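Local coordinates for extracellular solute-binding protein, family 5 (Chelativorans sp., PDB 6WM6) that binds EDTA and related aminopolycarboxylates in the periplasm, probably handing them to an ABC transporter for uptake, at residues P179-Q184 with Q464-V469; L407-P412 with D420-I425. All blocks are in the same frame, centred on the assembly; numbering follows the deposited sequence.

Contact 1 of 2, residues P179-Q184 with Q464-V469. With EDO (1,2-ethanediol), chain I.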
loop_
_atom_site.group_PDB
_atom_site.type_symbol
_atom_site.label_atom_id
_atom_site.label_comp_id
_atom_site.label_asym_id
_atom_site.label_seq_id
_atom_site.Cartn_x
_atom_site.Cartn_y
_atom_site.Cartn_z
ATOM N N PRO A 179 -6.707 -13.827 -20.397
ATOM C CA PRO A 179 -5.334 -13.645 -19.902
ATOM C C PRO A 179 -5.278 -12.659 -18.743
ATOM O O PRO A 179 -6.009 -11.671 -18.692
ATOM C CB PRO A 179 -4.579 -13.100 -21.112
ATOM C CG PRO A 179 -5.407 -13.486 -22.304
ATOM C CD PRO A 179 -6.830 -13.491 -21.830
ATOM N N PHE A 180 -4.353 -12.909 -17.821
ATOM C CA PHE A 180 -4.182 -12.027 -16.663
ATOM C C PHE A 180 -2.726 -12.034 -16.232
ATOM O O PHE A 180 -2.186 -13.057 -15.781
ATOM C CB PHE A 180 -5.109 -12.427 -15.519
ATOM C CG PHE A 180 -5.036 -11.508 -14.326
ATOM C CD1 PHE A 180 -5.439 -10.201 -14.433
ATOM C CD2 PHE A 180 -4.550 -11.945 -13.125
ATOM C CE1 PHE A 180 -5.355 -9.346 -13.349
ATOM C CE2 PHE A 180 -4.452 -11.104 -12.035
ATOM C CZ PHE A 180 -4.867 -9.811 -12.143
ATOM N N LEU A 181 -2.101 -10.867 -16.330
ATOM C CA LEU A 181 -0.696 -10.696 -15.977
ATOM C C LEU A 181 -0.409 -11.021 -14.523
ATOM O O LEU A 181 0.585 -11.688 -14.209
ATOM C CB LEU A 181 -0.324 -9.235 -16.247
ATOM C CG LEU A 181 0.981 -8.741 -15.657
ATOM C CD1 LEU A 181 2.113 -9.376 -16.376
ATOM C CD2 LEU A 181 1.049 -7.216 -15.733
ATOM N N GLY A 182 -1.256 -10.556 -13.611
ATOM C CA GLY A 182 -0.903 -10.516 -12.203
ATOM C C GLY A 182 -1.217 -11.775 -11.420
ATOM O O GLY A 182 -1.556 -11.716 -10.226
ATOM N N TRP A 183 -1.079 -12.947 -12.036
ATOM C CA TRP A 183 -1.476 -14.172 -11.355
ATOM C C TRP A 183 -0.618 -14.477 -10.131
ATOM O O TRP A 183 -1.107 -15.120 -9.194
ATOM C CB TRP A 183 -1.487 -15.338 -12.342
ATOM C CG TRP A 183 -0.148 -15.715 -12.901
ATOM C CD1 TRP A 183 0.413 -15.271 -14.067
ATOM C CD2 TRP A 183 0.781 -16.645 -12.337
ATOM N NE1 TRP A 183 1.646 -15.851 -14.249
ATOM C CE2 TRP A 183 1.890 -16.702 -13.203
ATOM C CE3 TRP A 183 0.791 -17.415 -11.173
ATOM C CZ2 TRP A 183 2.998 -17.512 -12.940
ATOM C CZ3 TRP A 183 1.892 -18.216 -10.922
ATOM C CH2 TRP A 183 2.962 -18.259 -11.799
ATOM N N GLN A 184 0.646 -14.031 -10.094
ATOM C CA GLN A 184 1.461 -14.249 -8.905
ATOM C C GLN A 184 1.002 -13.424 -7.707
ATOM O O GLN A 184 1.463 -13.675 -6.587
ATOM C CB GLN A 184 2.933 -13.985 -9.215
ATOM C CG GLN A 184 3.515 -14.987 -10.220
ATOM C CD GLN A 184 4.993 -14.794 -10.493
ATOM O OE1 GLN A 184 5.606 -13.837 -10.055
ATOM N NE2 GLN A 184 5.585 -15.756 -11.188
ATOM N N GLN A 464 1.235 -0.863 -6.156
ATOM C CA GLN A 464 1.332 -2.313 -6.193
ATOM C C GLN A 464 2.444 -2.756 -7.137
ATOM O O GLN A 464 2.962 -2.003 -7.972
ATOM C CB GLN A 464 -0.014 -2.903 -6.645
ATOM C CG GLN A 464 -1.125 -2.609 -5.676
ATOM C CD GLN A 464 -2.484 -3.009 -6.227
ATOM O OE1 GLN A 464 -2.573 -3.795 -7.188
ATOM N NE2 GLN A 464 -3.551 -2.490 -5.614
ATOM N N VAL A 465 2.773 -4.051 -7.045
ATOM C CA VAL A 465 3.794 -4.621 -7.903
ATOM C C VAL A 465 3.383 -4.580 -9.364
ATOM O O VAL A 465 4.238 -4.451 -10.247
ATOM C CB VAL A 465 4.103 -6.067 -7.459
ATOM C CG1 VAL A 465 4.964 -6.786 -8.487
ATOM C CG2 VAL A 465 4.801 -6.045 -6.107
ATOM N N PHE A 466 2.071 -4.682 -9.653
ATOM C CA PHE A 466 1.566 -4.615 -11.025
ATOM C C PHE A 466 0.858 -3.286 -11.234
ATOM O O PHE A 466 -0.317 -3.137 -10.850
ATOM C CB PHE A 466 0.607 -5.779 -11.299
ATOM C CG PHE A 466 1.239 -7.121 -11.113
ATOM C CD1 PHE A 466 2.124 -7.608 -12.048
ATOM C CD2 PHE A 466 0.944 -7.882 -10.003
ATOM C CE1 PHE A 466 2.720 -8.860 -11.869
ATOM C CE2 PHE A 466 1.531 -9.134 -9.827
ATOM C CZ PHE A 466 2.416 -9.597 -10.755
ATOM N N PRO A 467 1.505 -2.306 -11.854
ATOM C CA PRO A 467 0.840 -1.013 -12.084
ATOM C C PRO A 467 -0.506 -1.113 -12.754
ATOM O O PRO A 467 -1.417 -0.334 -12.422
ATOM C CB PRO A 467 1.863 -0.259 -12.944
ATOM C CG PRO A 467 3.174 -0.757 -12.433
ATOM C CD PRO A 467 2.947 -2.249 -12.174
ATOM N N ALA A 468 -0.695 -2.061 -13.681
ATOM C CA ALA A 468 -1.963 -2.133 -14.395
ATOM C C ALA A 468 -3.091 -2.588 -13.487
ATOM O O ALA A 468 -4.246 -2.212 -13.712
ATOM C CB ALA A 468 -1.854 -3.082 -15.583
ATOM N N VAL A 469 -2.781 -3.411 -12.478
ATOM C CA VAL A 469 -3.797 -3.848 -11.521
ATOM C C VAL A 469 -4.212 -2.682 -10.640
ATOM O O VAL A 469 -5.404 -2.412 -10.449
ATOM C CB VAL A 469 -3.303 -5.053 -10.709
ATOM C CG1 VAL A 469 -4.346 -5.419 -9.626
ATOM C CG2 VAL A 469 -3.052 -6.240 -11.636
HETATM C C1 EDO I . 0.977 -6.170 -3.877
HETATM O O1 EDO I . 1.283 -5.713 -5.199
HETATM C C2 EDO I . 1.486 -5.165 -2.852
HETATM O O2 EDO I . 0.783 -3.918 -2.956
#

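Contact 2 of 2, residues L407-P412 with D420-I425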
loop_
_atom_site.group_PDB
_atom_site.type_symbol
_atom_site.label_atom_id
_atom_site.label_comp_id
_atom_site.label_asym_id
_atom_site.label_seq_id
_atom_site.Cartn_x
_atom_site.Cartn_y
_atom_site.Cartn_z
ATOM N N LEU A 407 -10.930 28.071 -2.651
ATOM C CA LEU A 407 -10.763 26.649 -2.895
ATOM C C LEU A 407 -10.627 25.892 -1.589
ATOM O O LEU A 407 -9.856 26.287 -0.710
ATOM C CB LEU A 407 -9.526 26.432 -3.741
ATOM C CG LEU A 407 -9.505 27.170 -5.084
ATOM C CD1 LEU A 407 -8.200 26.889 -5.801
ATOM C CD2 LEU A 407 -10.684 26.763 -5.940
ATOM N N ARG A 408 -11.345 24.783 -1.484
ATOM C CA ARG A 408 -11.294 23.921 -0.306
ATOM C C ARG A 408 -10.226 22.863 -0.555
ATOM O O ARG A 408 -10.380 22.023 -1.443
ATOM C CB ARG A 408 -12.653 23.269 -0.087
ATOM C CG ARG A 408 -13.748 24.285 0.250
ATOM C CD ARG A 408 -15.135 23.744 -0.119
ATOM N NE ARG A 408 -15.261 23.437 -1.537
ATOM C CZ ARG A 408 -16.280 22.768 -2.077
ATOM N NH1 ARG A 408 -17.261 22.336 -1.312
ATOM N NH2 ARG A 408 -16.310 22.534 -3.387
ATOM N N LEU A 409 -9.137 22.930 0.217
ATOM C CA LEU A 409 -8.008 22.009 0.107
ATOM C C LEU A 409 -7.977 21.181 1.376
ATOM O O LEU A 409 -7.661 21.697 2.444
ATOM C CB LEU A 409 -6.721 22.792 -0.108
ATOM C CG LEU A 409 -5.389 22.043 -0.006
ATOM C CD1 LEU A 409 -5.412 20.712 -0.718
ATOM C CD2 LEU A 409 -4.284 22.940 -0.561
ATOM N N SER A 410 -8.363 19.916 1.265
ATOM C CA SER A 410 -8.437 19.022 2.409
ATOM C C SER A 410 -7.306 17.998 2.391
ATOM O O SER A 410 -6.701 17.698 1.351
ATOM C CB SER A 410 -9.795 18.321 2.488
ATOM O OG SER A 410 -10.011 17.467 1.383
ATOM N N PHE A 411 -7.020 17.461 3.575
ATOM C CA PHE A 411 -5.984 16.451 3.722
ATOM C C PHE A 411 -6.195 15.738 5.050
ATOM O O PHE A 411 -6.666 16.346 6.012
ATOM C CB PHE A 411 -4.585 17.077 3.657
ATOM C CG PHE A 411 -4.402 18.284 4.523
ATOM C CD1 PHE A 411 -4.738 19.536 4.034
ATOM C CD2 PHE A 411 -3.896 18.175 5.802
ATOM C CE1 PHE A 411 -4.569 20.660 4.811
ATOM C CE2 PHE A 411 -3.728 19.308 6.595
ATOM C CZ PHE A 411 -4.062 20.548 6.087
ATOM N N PRO A 412 -5.872 14.452 5.124
ATOM C CA PRO A 412 -6.098 13.690 6.353
ATOM C C PRO A 412 -5.072 14.064 7.406
ATOM O O PRO A 412 -3.983 14.564 7.086
ATOM C CB PRO A 412 -5.914 12.239 5.883
ATOM C CG PRO A 412 -4.925 12.334 4.761
ATOM C CD PRO A 412 -5.282 13.630 4.048
ATOM N N ASP A 420 2.362 20.892 5.559
ATOM C CA ASP A 420 3.308 21.875 5.040
ATOM C C ASP A 420 3.104 22.099 3.549
ATOM O O ASP A 420 3.170 23.231 3.063
ATOM C CB ASP A 420 4.744 21.412 5.322
ATOM C CG ASP A 420 5.064 21.335 6.803
ATOM O OD1 ASP A 420 4.392 22.020 7.596
ATOM O OD2 ASP A 420 5.998 20.593 7.171
ATOM N N MET A 421 2.845 21.033 2.800
ATOM C CA MET A 421 2.656 21.198 1.365
ATOM C C MET A 421 1.377 21.961 1.047
ATOM O O MET A 421 1.344 22.717 0.081
ATOM C CB MET A 421 2.754 19.841 0.648
ATOM C CG MET A 421 4.217 19.342 0.593
ATOM S SD MET A 421 4.534 17.927 -0.494
ATOM C CE MET A 421 3.161 16.916 0.111
ATOM N N ALA A 422 0.325 21.781 1.846
ATOM C CA ALA A 422 -0.905 22.516 1.595
ATOM C C ALA A 422 -0.668 24.013 1.728
ATOM O O ALA A 422 -1.199 24.810 0.943
ATOM C CB ALA A 422 -1.991 22.064 2.584
ATOM N N ARG A 423 0.132 24.420 2.722
ATOM C CA ARG A 423 0.439 25.839 2.872
ATOM C C ARG A 423 1.305 26.341 1.723
ATOM O O ARG A 423 1.112 27.453 1.227
ATOM C CB ARG A 423 1.130 26.081 4.213
ATOM C CG ARG A 423 0.234 25.837 5.416
ATOM C CD ARG A 423 0.943 26.216 6.706
ATOM N NE ARG A 423 0.094 26.020 7.878
ATOM C CZ ARG A 423 -0.793 26.907 8.324
ATOM N NH1 ARG A 423 -1.512 26.635 9.403
ATOM N NH2 ARG A 423 -0.966 28.062 7.692
ATOM N N LEU A 424 2.286 25.537 1.304
ATOM C CA LEU A 424 3.115 25.945 0.172
ATOM C C LEU A 424 2.301 26.091 -1.105
ATOM O O LEU A 424 2.484 27.057 -1.864
ATOM C CB LEU A 424 4.230 24.924 -0.027
ATOM C CG LEU A 424 5.282 24.952 1.087
ATOM C CD1 LEU A 424 6.182 23.731 1.033
ATOM C CD2 LEU A 424 6.092 26.238 0.960
ATOM N N ILE A 425 1.377 25.161 -1.350
ATOM C CA ILE A 425 0.547 25.213 -2.548
ATOM C C ILE A 425 -0.339 26.448 -2.530
ATOM O O ILE A 425 -0.523 27.115 -3.558
ATOM C CB ILE A 425 -0.263 23.904 -2.694
ATOM C CG1 ILE A 425 0.698 22.768 -3.071
ATOM C CG2 ILE A 425 -1.375 24.071 -3.708
ATOM C CD1 ILE A 425 0.124 21.388 -2.865
#

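Contact 1 of 2, residues P179-Q184 with Q464-V469
The ring of F466 lies flat against the backbone of G182, whose CA sits 3.7 Å from the ring centroid and only 12° off the ring normal. This is a CH-pi contact over the middle of the face, and a glycine makes it possible: a beta carbon at 182 would point at F466 and press tightly on its CD2, with V469 CG2 nearly as close. The other face of the ring is backed by V465 CG1, 4.3 Å above the plane, so the phenyl is sandwiched between its sequence neighbour and the distant loop. With CG of F466 anti to its own carbonyl carbon (chi1 -59°), this torsion lays the ring over G182. L181 comes in obliquely near CD1, its CD2 3.9 Å from F466 CD1. Next to this, F180 and V469 cross at about a right angle, F180 CZ approaching V469 CG2 at 4.0 Å, while G182 N lies over the rim of one face of the F180 ring.

Segment 179-184 follows strand 171-176 of an antiparallel sheet, whereas 464-469 follows a strand of the large mixed sheet and starts helix 467-474; such a join is consistent with packing between the two lobes of a periplasmic binding protein. F466 takes the N-cap position, and P467 suits the first turn, where a backbone N-H is not needed. With an alanine in place of F466, G182 CA would probably lose its aromatic cover and L181 its apolar partner, leaving a gap between loop and helix start. Beyond the ring, V465 N donates an almost straight hydrogen bond, 2.9 Å at 175°, to O1 of a 1,2-ethanediol; the diol, probably from the crystallisation liquor, is also hydrogen-bonded to Q549 OE1.

Contact 2 of 2, residues L407-P412 with D420-I425
I425 N donates to M421 O at 2.8 Å, a regular helical bond in the turn that sets I425 on the same flank as A422, where both meet the strand residue L409. One methyl of L409 serves both: CD2 lies 4.0 Å from A422 CB and, more loosely, 4.4 Å from I425 CG2. L409 CD2 also rests 3.9 Å from A422 O, an oxygen that takes a hydrogen bond from the hydroxyl of T426. Two residues on, F411 has CG between its backbone N and carbonyl carbon (chi1 48°), which brings the ring up to the helix, with CE1 3.7 Å from A422 CB. Alanine suits this point because its single methyl fits between leucine and phenylalanine and lets the helix lie near the sheet. These residues join the first two elements of a beta-alpha-beta crossover, strand 407-410, helix 416-429 and parallel strand 436-439, with L438 and L458 also touching A422. S410 points the other way, its OG hydrogen-bonded to H457 ND1. No hydrogen bond crosses between the segments, so their direct attachment rests on apolar packing; backbone pairing is seen instead along the helix and between strand 407-410 and its neighbours in the sheet.

Overall arrangement
Contact 1 and contact 2 lie on opposite sides of the chain's centre, their own centres 33 Å apart and their nearest atoms about 18 Å apart. In sequence, contact 2 is nested inside the long loop that contact 1 closes. A strand links them: 407-410 pairs in parallel with 456-462, and the chain runs from the end of the latter almost directly into 464-469. Contact 2 therefore packs a helix on the same sheet from which one half of contact 1 emerges. The two differ in reach, contact 2 being local and buried, contact 1 long-range and partly buried. A second 1,2-ethanediol, also probably from the crystallisation liquor, lies about 5 Å from the side chain of L181 in contact 1.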